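Local coordinates for putative HMP/thiamine permease protein YkoE (Bacillus subtilis, PDB 5EDL) that binds thiamine and is the membrane-embedded S component of an energy-coupling-factor transporter that probably carries thiamine or hydroxymethylpyrimidine into the cell, at residues I46-S51 with I91-G96; V12-F17 with E68-L73. All coordinates share one frame; numbering follows the deposited sequence.

Contact 1 (I46-S51 with I91-G96); sequences IWFIVS and IVQGLG. With VIB (3-(4-amino-2-methyl-pyrimidin-5-ylmethyl)-5-(2-hydroxy-ethyl)-4-methyl-thiazol-3-ium), chain B.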
loop_
_atom_site.group_PDB
_atom_site.type_symbol
_atom_site.label_atom_id
_atom_site.label_comp_id
_atom_site.label_asym_id
_atom_site.label_seq_id
_atom_site.Cartn_x
_atom_site.Cartn_y
_atom_site.Cartn_z
ATOM N N ILE A 46 1.933 0.103 -6.795
ATOM C CA ILE A 46 1.076 -1.063 -6.607
ATOM C C ILE A 46 1.604 -1.929 -5.466
ATOM O O ILE A 46 0.814 -2.538 -4.741
ATOM C CB ILE A 46 0.962 -1.940 -7.880
ATOM C CG1 ILE A 46 -0.309 -2.790 -7.834
ATOM C CG2 ILE A 46 2.164 -2.849 -8.023
ATOM C CD1 ILE A 46 -1.609 -1.970 -7.872
ATOM N N TRP A 47 2.926 -1.983 -5.297
ATOM C CA TRP A 47 3.502 -2.821 -4.237
ATOM C C TRP A 47 3.292 -2.251 -2.834
ATOM O O TRP A 47 3.680 -2.897 -1.850
ATOM C CB TRP A 47 5.007 -3.065 -4.479
ATOM C CG TRP A 47 5.255 -3.969 -5.661
ATOM C CD1 TRP A 47 4.818 -5.256 -5.827
ATOM C CD2 TRP A 47 6.012 -3.651 -6.833
ATOM N NE1 TRP A 47 5.250 -5.753 -7.040
ATOM C CE2 TRP A 47 5.979 -4.780 -7.677
ATOM C CE3 TRP A 47 6.716 -2.511 -7.252
ATOM C CZ2 TRP A 47 6.626 -4.806 -8.915
ATOM C CZ3 TRP A 47 7.346 -2.535 -8.482
ATOM C CH2 TRP A 47 7.293 -3.673 -9.301
ATOM N N PHE A 48 2.704 -1.057 -2.743
ATOM C CA PHE A 48 2.370 -0.463 -1.434
ATOM C C PHE A 48 0.868 -0.486 -1.106
ATOM O O PHE A 48 0.466 -0.095 -0.004
ATOM C CB PHE A 48 2.798 1.008 -1.332
ATOM C CG PHE A 48 4.144 1.323 -1.911
ATOM C CD1 PHE A 48 5.189 0.416 -1.860
ATOM C CD2 PHE A 48 4.358 2.560 -2.501
ATOM C CE1 PHE A 48 6.431 0.739 -2.398
ATOM C CE2 PHE A 48 5.588 2.896 -3.041
ATOM C CZ PHE A 48 6.635 1.981 -2.992
ATOM N N ILE A 49 0.043 -0.893 -2.059
ATOM C CA ILE A 49 -1.396 -0.659 -1.936
ATOM C C ILE A 49 -2.006 -1.340 -0.699
ATOM O O ILE A 49 -2.915 -0.800 -0.090
ATOM C CB ILE A 49 -2.160 -1.120 -3.212
ATOM C CG1 ILE A 49 -3.593 -0.566 -3.185
ATOM C CG2 ILE A 49 -2.150 -2.639 -3.338
ATOM C CD1 ILE A 49 -4.315 -0.674 -4.509
ATOM N N VAL A 50 -1.466 -2.494 -0.309
ATOM C CA VAL A 50 -1.959 -3.220 0.856
ATOM C C VAL A 50 -1.900 -2.348 2.115
ATOM O O VAL A 50 -2.822 -2.363 2.919
ATOM C CB VAL A 50 -1.159 -4.531 1.077
ATOM C CG1 VAL A 50 -1.365 -5.075 2.475
ATOM C CG2 VAL A 50 -1.556 -5.558 0.043
ATOM N N SER A 51 -0.836 -1.568 2.261
ATOM C CA SER A 51 -0.683 -0.726 3.439
ATOM C C SER A 51 -1.809 0.289 3.534
ATOM O O SER A 51 -2.355 0.512 4.598
ATOM C CB SER A 51 0.663 -0.002 3.428
ATOM O OG SER A 51 1.709 -0.892 3.755
ATOM N N ILE A 91 8.986 -4.985 4.696
ATOM C CA ILE A 91 9.094 -4.376 6.018
ATOM C C ILE A 91 9.401 -2.879 5.866
ATOM O O ILE A 91 8.731 -2.043 6.466
ATOM C CB ILE A 91 10.183 -5.058 6.878
ATOM C CG1 ILE A 91 9.770 -6.501 7.236
ATOM C CG2 ILE A 91 10.486 -4.230 8.135
ATOM C CD1 ILE A 91 10.919 -7.352 7.776
ATOM N N VAL A 92 10.383 -2.546 5.030
ATOM C CA VAL A 92 10.766 -1.145 4.826
ATOM C C VAL A 92 9.588 -0.309 4.292
ATOM O O VAL A 92 9.303 0.768 4.794
ATOM C CB VAL A 92 11.984 -1.035 3.861
ATOM C CG1 VAL A 92 12.206 0.404 3.413
ATOM C CG2 VAL A 92 13.241 -1.587 4.527
ATOM N N GLN A 93 8.901 -0.823 3.282
ATOM C CA GLN A 93 7.746 -0.134 2.720
ATOM C C GLN A 93 6.630 0.030 3.757
ATOM O O GLN A 93 6.034 1.092 3.827
ATOM C CB GLN A 93 7.246 -0.870 1.469
ATOM C CG GLN A 93 8.248 -0.703 0.313
ATOM C CD GLN A 93 8.132 -1.728 -0.812
ATOM O OE1 GLN A 93 8.905 -1.678 -1.777
ATOM N NE2 GLN A 93 7.203 -2.659 -0.690
ATOM N N GLY A 94 6.388 -0.996 4.567
ATOM C CA GLY A 94 5.373 -0.932 5.611
ATOM C C GLY A 94 5.677 0.131 6.668
ATOM O O GLY A 94 4.771 0.817 7.146
ATOM N N LEU A 95 6.954 0.265 7.024
ATOM C CA LEU A 95 7.409 1.273 7.985
ATOM C C LEU A 95 7.255 2.674 7.425
ATOM O O LEU A 95 6.881 3.607 8.147
ATOM C CB LEU A 95 8.878 1.042 8.367
ATOM C CG LEU A 95 9.181 -0.226 9.180
ATOM C CD1 LEU A 95 10.692 -0.472 9.237
ATOM C CD2 LEU A 95 8.597 -0.148 10.595
ATOM N N GLY A 96 7.576 2.821 6.139
ATOM C CA GLY A 96 7.404 4.091 5.447
ATOM C C GLY A 96 5.958 4.579 5.424
ATOM O O GLY A 96 5.684 5.770 5.649
HETATM C CM2 VIB B . 6.200 -6.475 -1.543
HETATM N N4A VIB B . 8.869 -3.242 -4.067
HETATM C CM4 VIB B . 10.778 -3.645 -8.488
HETATM O O1 VIB B . 13.349 -1.405 -6.671
HETATM C C7 VIB B . 14.343 -2.410 -6.630
HETATM C C6 VIB B . 13.888 -3.556 -7.499
HETATM C C2 VIB B . 11.393 -5.515 -5.128
HETATM S S1 VIB B . 12.847 -5.014 -5.426
HETATM C C5 VIB B . 12.750 -4.246 -6.769
HETATM C C4 VIB B . 11.378 -4.259 -7.218
HETATM N N3 VIB B . 10.525 -5.070 -6.180
HETATM C C7A VIB B . 9.096 -5.292 -6.380
HETATM C C4A VIB B . 8.254 -4.548 -3.972
HETATM N N3A VIB B . 7.560 -4.896 -2.886
HETATM C C2A VIB B . 6.989 -6.130 -2.817
HETATM N N1A VIB B . 7.111 -7.005 -3.866
HETATM C C6A VIB B . 7.811 -6.666 -4.979
HETATM C C5A VIB B . 8.380 -5.418 -5.023
#
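Gln93 reaches from helix 85-103 toward the start of helix 49-58, passing the Phe48 ring on its way to the bound thiamine. Its CB barely touches Phe48 CD1; CG, set opposite the carbonyl carbon (chi1 -70°), comes to 3.6 Å from Phe48 CE1. The chain then runs on extended, so that CD meets the same CE1 at 3.4 Å. The amide plane is turned 67° from the phenyl ring, with OE1 in the ring plane at its edge. At the tip, both ends of the amide grip the pyrimidine. N4A of the ligand donates to Gln93 OE1 (2.8 Å, 167°). Gln93 NE2 in turn donates to N3A of the ligand at 3.2 Å, and a further hydrogen bond from NE2 to Glu68 OE2 probably helps to fix which way round the amide sits.

Trp47 supplies a wall to the same site. The pyrimidine lies nearly parallel over the pyrrole part of its indole, and C7A, the methylene bridge, is 3.3 Å above the middle of the ring system; Ile46 CG2 sits on the opposite face. Trp47 NE1 approaches C6A of the pyrimidine at 3.4 Å and is itself hydrogen-bonded to Tyr21 O. An alanine in place of Trp47 would probably leave the pyrimidine and methylene bridge without their aromatic support and Tyr21 O without its indole partner. Farther along the chain, Ser51 OG packs 4.1 Å from Gly94 CA and bonds to Ala64 O. Tyr44 and Asp129 add further hydrogen bonds to the ligand in this buried pocket, the thiamine-binding site of an S component.

Contact 2 (V12-F17 with E68-L73); sequences VISIVF and EIIAAL
Ser14 on helix 4-35 meets Ile70 and Ala71 on helix 63-77 in a close helix-helix packing within the membrane bundle, where small residues let the backbones come together: the CA atoms of Ser14 and Ala71 are 4.3 Å apart.

The van der Waals part centres on Ser14 CB, which presses on Ile70 CG2 at 3.4 Å, tighter than usual for two carbons. Ile70 CB backs this up at 3.6 Å from the same Ser14 CB. With CG1 opposite the carbonyl carbon (chi1 -65°), the CG2 branch of Ile70 is the one presented to the serine. Beside them the CB atoms of Ser14 and Ala71 stand 4.2 Å apart.

The polar part involves the serine hydroxyl and the backbone. Ser14 OG has two hydrogen-bond acceptors, Ser67 O, one turn before Ala71 on the facing helix, and Met10 O of its own helix; its one proton must be shared or alternate between them, so the tie across the helices is probably partial. Glu68 sets off away from residues 12-17, its OE1 bonded to Tyr21 OH and its side chain touching the bound thiamine. Across the interface itself, the backbone adds a CA-H...O contact, in which Ala71 CA lies 3.5 Å from Ser14 O with 135° at the hydrogen.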
loop_
_atom_site.group_PDB
_atom_site.type_symbol
_atom_site.label_atom_id
_atom_site.label_comp_id
_atom_site.label_asym_id
_atom_site.label_seq_id
_atom_site.Cartn_x
_atom_site.Cartn_y
_atom_site.Cartn_z
ATOM N N VAL A 12 -6.469 -11.764 5.110
ATOM C CA VAL A 12 -7.026 -12.186 3.831
ATOM C C VAL A 12 -6.668 -11.186 2.736
ATOM O O VAL A 12 -6.294 -11.583 1.639
ATOM C CB VAL A 12 -8.558 -12.382 3.890
ATOM C CG1 VAL A 12 -8.923 -13.309 5.039
ATOM C CG2 VAL A 12 -9.272 -11.057 4.012
ATOM N N ILE A 13 -6.761 -9.894 3.039
ATOM C CA ILE A 13 -6.389 -8.859 2.078
ATOM C C ILE A 13 -4.906 -8.954 1.686
ATOM O O ILE A 13 -4.560 -8.804 0.516
ATOM C CB ILE A 13 -6.679 -7.448 2.628
ATOM C CG1 ILE A 13 -8.185 -7.254 2.821
ATOM C CG2 ILE A 13 -6.127 -6.376 1.688
ATOM C CD1 ILE A 13 -8.981 -7.331 1.533
ATOM N N SER A 14 -4.044 -9.216 2.666
ATOM C CA SER A 14 -2.604 -9.336 2.429
ATOM C C SER A 14 -2.294 -10.488 1.498
ATOM O O SER A 14 -1.452 -10.383 0.596
ATOM C CB SER A 14 -1.850 -9.534 3.749
ATOM O OG SER A 14 -1.974 -8.397 4.570
ATOM N N ILE A 15 -2.992 -11.592 1.734
ATOM C CA ILE A 15 -2.823 -12.810 0.965
ATOM C C ILE A 15 -3.275 -12.626 -0.475
ATOM O O ILE A 15 -2.561 -12.999 -1.405
ATOM C CB ILE A 15 -3.596 -13.973 1.604
ATOM C CG1 ILE A 15 -2.967 -14.338 2.949
ATOM C CG2 ILE A 15 -3.602 -15.180 0.679
ATOM C CD1 ILE A 15 -3.806 -15.270 3.785
ATOM N N VAL A 16 -4.464 -12.057 -0.651
ATOM C CA VAL A 16 -5.003 -11.804 -1.983
ATOM C C VAL A 16 -4.075 -10.896 -2.778
ATOM O O VAL A 16 -3.758 -11.166 -3.942
ATOM C CB VAL A 16 -6.405 -11.159 -1.915
ATOM C CG1 VAL A 16 -6.817 -10.653 -3.285
ATOM C CG2 VAL A 16 -7.419 -12.149 -1.358
ATOM N N PHE A 17 -3.627 -9.818 -2.152
ATOM C CA PHE A 17 -2.779 -8.875 -2.864
ATOM C C PHE A 17 -1.339 -9.360 -3.022
ATOM O O PHE A 17 -0.609 -8.841 -3.861
ATOM C CB PHE A 17 -2.813 -7.502 -2.183
ATOM C CG PHE A 17 -3.907 -6.635 -2.701
ATOM C CD1 PHE A 17 -5.176 -6.700 -2.151
ATOM C CD2 PHE A 17 -3.689 -5.806 -3.790
ATOM C CE1 PHE A 17 -6.203 -5.946 -2.665
ATOM C CE2 PHE A 17 -4.716 -5.035 -4.298
ATOM C CZ PHE A 17 -5.971 -5.104 -3.740
ATOM N N GLU A 68 1.495 -5.144 5.063
ATOM C CA GLU A 68 2.520 -5.191 4.021
ATOM C C GLU A 68 3.527 -6.326 4.284
ATOM O O GLU A 68 3.988 -6.982 3.350
ATOM C CB GLU A 68 3.238 -3.832 3.926
ATOM C CG GLU A 68 4.327 -3.697 2.830
ATOM C CD GLU A 68 3.779 -3.583 1.402
ATOM O OE1 GLU A 68 2.547 -3.674 1.197
ATOM O OE2 GLU A 68 4.593 -3.423 0.473
ATOM N N ILE A 69 3.881 -6.532 5.550
ATOM C CA ILE A 69 4.757 -7.640 5.916
ATOM C C ILE A 69 4.134 -8.977 5.505
ATOM O O ILE A 69 4.793 -9.810 4.864
ATOM C CB ILE A 69 5.073 -7.644 7.422
ATOM C CG1 ILE A 69 5.980 -6.459 7.767
ATOM C CG2 ILE A 69 5.723 -8.990 7.858
ATOM C CD1 ILE A 69 6.129 -6.225 9.245
ATOM N N ILE A 70 2.866 -9.177 5.851
ATOM C CA ILE A 70 2.184 -10.419 5.496
ATOM C C ILE A 70 2.104 -10.604 3.970
ATOM O O ILE A 70 2.362 -11.698 3.456
ATOM C CB ILE A 70 0.768 -10.472 6.092
ATOM C CG1 ILE A 70 0.837 -10.508 7.627
ATOM C CG2 ILE A 70 0.020 -11.678 5.562
ATOM C CD1 ILE A 70 -0.507 -10.210 8.314
ATOM N N ALA A 71 1.742 -9.539 3.257
ATOM C CA ALA A 71 1.688 -9.593 1.803
ATOM C C ALA A 71 3.065 -9.970 1.209
ATOM O O ALA A 71 3.141 -10.777 0.296
ATOM C CB ALA A 71 1.200 -8.244 1.225
ATOM N N ALA A 72 4.137 -9.371 1.730
ATOM C CA ALA A 72 5.494 -9.661 1.247
ATOM C C ALA A 72 5.919 -11.096 1.555
ATOM O O ALA A 72 6.564 -11.762 0.727
ATOM C CB ALA A 72 6.496 -8.686 1.848
ATOM N N LEU A 73 5.578 -11.557 2.753
ATOM C CA LEU A 73 5.866 -12.922 3.167
ATOM C C LEU A 73 5.229 -13.894 2.189
ATOM O O LEU A 73 5.867 -14.834 1.712
ATOM C CB LEU A 73 5.353 -13.188 4.600
ATOM C CG LEU A 73 5.152 -14.646 5.029
ATOM C CD1 LEU A 73 6.483 -15.419 4.931
ATOM C CD2 LEU A 73 4.564 -14.752 6.442
#

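In the fold
From the N terminus, residues 12-17 on helix 4-35 come first, followed by 46-51 at the start of helix 49-58, then 68-73 on helix 63-77, and finally 91-96 on helix 85-103. The segments therefore alternate: contact 2 closes a loop of 50 residues that contains the first segment of contact 1, and contact 1 closes one of 39 residues that contains the second segment of contact 2. Their centres lie about 10 Å apart. Glu68 of 68-73 bridges to contact 1, while Phe17 packs on Val50. Four successive helices are thus interlocked, so that the helix-helix interface of contact 2 adjoins the substrate pocket.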